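Local coordinates for protein-glutamine gamma-glutamyltransferase (Pagrus major, PDB 1G0D) that catalyses the calcium-dependent cross-linking of peptide-bound glutamine to lysine or to small primary amines, releasing ammonia, at residues W175-F180 and V278-L283. Sequence-based numbering, arbitrary orientation.
Sequences WNYGQF and VACTVL
With CG anti to its carbonyl carbon (chi1 -64°), Tyr177 lays its ring against the helix, where the SG of Cys280, anti to the backbone N (chi1 -168°), lies on it. The result is a sulfur-aromatic contact in the papain-like catalytic core: SG sits over one face, displaced toward the CE1-CZ side of the rim, 4.0 Å from the centroid of the Tyr177 ring and 17° off its normal. Cysteine suits the place, being short, and polarisable enough to favour an aromatic face. The contact joins the middle of helix 272-286, which begins with the catalytic Cys272, to the loop leaving strand 169-176. Pro292 of the neighbouring strand touches both Tyr177 and Cys280. Replacing Tyr177 by an alanine would probably leave the Cys280 sulfur without its aromatic face and open a gap between loop and helix.

Thr281 gives the buried contact its polar link, OG1 donating to Tyr177 O, though the modelled 2.3 Å is too short to be trusted in detail. Threonine suits here because its branched side chain also sets a methyl, CG2, beside that oxygen. Ser252 OG makes a second, weak bond to the hydroxyl. The loop then turns through Gly178 at a positive phi, where a side chain would also press on Asn176 OD1. Gln179 follows, its NE2 hydrogen-bonded to Asn157 O and Val155 O, while its CB packs 3.3 Å from Thr281 O.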
ATOM      1  N   TRP A 175      -9.224  -3.474   1.287  1.00 18.12           N
ATOM      2  CA  TRP A 175      -8.104  -4.099   1.986  1.00 13.97           C
ATOM      3  C   TRP A 175      -8.285  -3.973   3.491  1.00 15.55           C
ATOM      4  O   TRP A 175      -8.685  -2.926   3.991  1.00 17.43           O
ATOM      5  CB  TRP A 175      -6.797  -3.451   1.581  1.00  7.06           C
ATOM      6  CG  TRP A 175      -5.591  -4.277   1.918  1.00  8.02           C
ATOM      7  CD1 TRP A 175      -4.837  -4.197   3.056  1.00  6.56           C
ATOM      8  CD2 TRP A 175      -4.913  -5.223   1.051  1.00  8.97           C
ATOM      9  NE1 TRP A 175      -3.732  -5.020   2.959  1.00  8.26           N
ATOM     10  CE2 TRP A 175      -3.750  -5.657   1.745  1.00 10.71           C
ATOM     11  CE3 TRP A 175      -5.175  -5.735  -0.234  1.00  5.39           C
ATOM     12  CZ2 TRP A 175      -2.841  -6.590   1.181  1.00  3.14           C
ATOM     13  CZ3 TRP A 175      -4.270  -6.652  -0.788  1.00  3.11           C
ATOM     14  CH2 TRP A 175      -3.119  -7.070  -0.070  1.00  4.81           C
ATOM     15  N   ASN A 176      -8.013  -5.044   4.214  1.00 11.40           N
ATOM     16  CA  ASN A 176      -8.139  -4.982   5.652  1.00 10.97           C
ATOM     17  C   ASN A 176      -6.738  -4.700   6.194  1.00 14.72           C
ATOM     18  O   ASN A 176      -5.901  -5.608   6.309  1.00 19.38           O
ATOM     19  CB  ASN A 176      -8.706  -6.316   6.165  1.00 10.48           C
ATOM     20  CG  ASN A 176      -8.661  -6.454   7.682  1.00 14.76           C
ATOM     21  OD1 ASN A 176      -8.403  -5.497   8.401  1.00 19.56           O
ATOM     22  ND2 ASN A 176      -8.900  -7.667   8.173  1.00 18.72           N
ATOM     23  N   TYR A 177      -6.457  -3.439   6.507  1.00 13.89           N
ATOM     24  CA  TYR A 177      -5.134  -3.112   7.024  1.00  9.80           C
ATOM     25  C   TYR A 177      -4.930  -3.777   8.367  1.00 12.76           C
ATOM     26  O   TYR A 177      -3.801  -4.076   8.748  1.00 14.82           O
ATOM     27  CB  TYR A 177      -4.957  -1.614   7.173  1.00  5.61           C
ATOM     28  CG  TYR A 177      -5.023  -0.883   5.872  1.00  3.99           C
ATOM     29  CD1 TYR A 177      -4.193  -1.218   4.821  1.00  7.37           C
ATOM     30  CD2 TYR A 177      -5.950   0.140   5.683  1.00  6.37           C
ATOM     31  CE1 TYR A 177      -4.283  -0.546   3.594  1.00  6.80           C
ATOM     32  CE2 TYR A 177      -6.059   0.806   4.494  1.00  5.38           C
ATOM     33  CZ  TYR A 177      -5.229   0.465   3.446  1.00 10.73           C
ATOM     34  OH  TYR A 177      -5.364   1.155   2.266  1.00 10.78           O
ATOM     35  N   GLY A 178      -6.025  -3.988   9.085  1.00 13.44           N
ATOM     36  CA  GLY A 178      -5.963  -4.626  10.393  1.00 10.67           C
ATOM     37  C   GLY A 178      -4.826  -4.220  11.317  1.00 12.37           C
ATOM     38  O   GLY A 178      -4.281  -5.083  11.978  1.00 16.25           O
ATOM     39  N   GLN A 179      -4.451  -2.937  11.390  1.00 11.38           N
ATOM     40  CA  GLN A 179      -3.352  -2.545  12.276  1.00 10.21           C
ATOM     41  C   GLN A 179      -3.626  -2.717  13.773  1.00 12.71           C
ATOM     42  O   GLN A 179      -2.686  -2.769  14.579  1.00 14.52           O
ATOM     43  CB  GLN A 179      -2.917  -1.102  12.012  1.00  8.96           C
ATOM     44  CG  GLN A 179      -4.007  -0.092  12.145  1.00  8.99           C
ATOM     45  CD  GLN A 179      -4.689   0.176  10.837  1.00 11.72           C
ATOM     46  OE1 GLN A 179      -4.685  -0.665   9.911  1.00 12.98           O
ATOM     47  NE2 GLN A 179      -5.289   1.349  10.738  1.00 10.16           N
ATOM     48  N   PHE A 180      -4.896  -2.838  14.157  1.00 13.77           N
ATOM     49  CA  PHE A 180      -5.227  -3.008  15.577  1.00 14.48           C
ATOM     50  C   PHE A 180      -5.664  -4.420  15.952  1.00 16.53           C
ATOM     51  O   PHE A 180      -6.186  -4.635  17.053  1.00 12.45           O
ATOM     52  CB  PHE A 180      -6.300  -2.006  15.997  1.00 11.45           C
ATOM     53  CG  PHE A 180      -5.899  -0.583  15.752  1.00 15.20           C
ATOM     54  CD1 PHE A 180      -4.602  -0.151  16.053  1.00 16.02           C
ATOM     55  CD2 PHE A 180      -6.784   0.302  15.172  1.00  9.68           C
ATOM     56  CE1 PHE A 180      -4.195   1.129  15.777  1.00 11.21           C
ATOM     57  CE2 PHE A 180      -6.402   1.585  14.892  1.00  9.04           C
ATOM     58  CZ  PHE A 180      -5.100   2.005  15.191  1.00 14.52           C
ATOM     59  N   VAL A 278       0.799  -3.609   2.970  1.00 13.62           N
ATOM     60  CA  VAL A 278       1.474  -4.086   4.192  1.00  6.95           C
ATOM     61  C   VAL A 278       2.290  -2.935   4.814  1.00 12.57           C
ATOM     62  O   VAL A 278       2.432  -2.849   6.026  1.00 16.30           O
ATOM     63  CB  VAL A 278       2.403  -5.293   3.871  1.00  8.08           C
ATOM     64  CG1 VAL A 278       3.289  -5.645   5.033  1.00  5.45           C
ATOM     65  CG2 VAL A 278       1.588  -6.470   3.503  1.00  3.58           C
ATOM     66  N   ALA A 279       2.831  -2.033   3.999  1.00 17.70           N
ATOM     67  CA  ALA A 279       3.607  -0.889   4.534  1.00 16.78           C
ATOM     68  C   ALA A 279       2.634   0.002   5.266  1.00 18.99           C
ATOM     69  O   ALA A 279       2.938   0.503   6.344  1.00 23.92           O
ATOM     70  CB  ALA A 279       4.299  -0.059   3.393  1.00 15.87           C
ATOM     71  N   CYS A 280       1.465   0.205   4.663  1.00 15.31           N
ATOM     72  CA  CYS A 280       0.441   1.023   5.267  1.00 12.82           C
ATOM     73  C   CYS A 280       0.015   0.496   6.611  1.00 11.37           C
ATOM     74  O   CYS A 280      -0.109   1.268   7.530  1.00 18.55           O
ATOM     75  CB  CYS A 280      -0.781   1.081   4.387  1.00 13.91           C
ATOM     76  SG  CYS A 280      -1.969   2.319   4.868  1.00 14.24           S
ATOM     77  N   THR A 281      -0.214  -0.806   6.732  1.00 12.55           N
ATOM     78  CA  THR A 281      -0.660  -1.415   7.999  1.00  9.27           C
ATOM     79  C   THR A 281       0.309  -1.170   9.134  1.00 12.65           C
ATOM     80  O   THR A 281      -0.083  -0.889  10.259  1.00 15.11           O
ATOM     81  CB  THR A 281      -0.799  -2.941   7.880  1.00  8.20           C
ATOM     82  OG1 THR A 281      -2.097  -3.276   7.384  1.00  9.76           O
ATOM     83  CG2 THR A 281      -0.665  -3.583   9.211  1.00  4.04           C
ATOM     84  N   VAL A 282       1.590  -1.296   8.836  1.00 13.20           N
ATOM     85  CA  VAL A 282       2.612  -1.128   9.843  1.00 14.07           C
ATOM     86  C   VAL A 282       2.869   0.328  10.233  1.00 14.80           C
ATOM     87  O   VAL A 282       3.028   0.633  11.399  1.00 20.17           O
ATOM     88  CB  VAL A 282       3.962  -1.814   9.367  1.00 14.93           C
ATOM     89  CG1 VAL A 282       5.090  -1.528  10.382  1.00 15.58           C
ATOM     90  CG2 VAL A 282       3.749  -3.348   9.210  1.00 10.00           C
ATOM     91  N   LEU A 283       2.927   1.230   9.271  1.00 13.52           N
ATOM     92  CA  LEU A 283       3.188   2.619   9.602  1.00 10.14           C
ATOM     93  C   LEU A 283       1.932   3.189  10.328  1.00 12.69           C
ATOM     94  O   LEU A 283       2.031   3.858  11.367  1.00 13.75           O
ATOM     95  CB  LEU A 283       3.568   3.371   8.314  1.00  6.86           C
ATOM     96  CG  LEU A 283       4.871   2.844   7.671  1.00  7.42           C
ATOM     97  CD1 LEU A 283       4.931   3.269   6.234  1.00  2.00           C
ATOM     98  CD2 LEU A 283       6.100   3.352   8.412  1.00  2.00           C
TER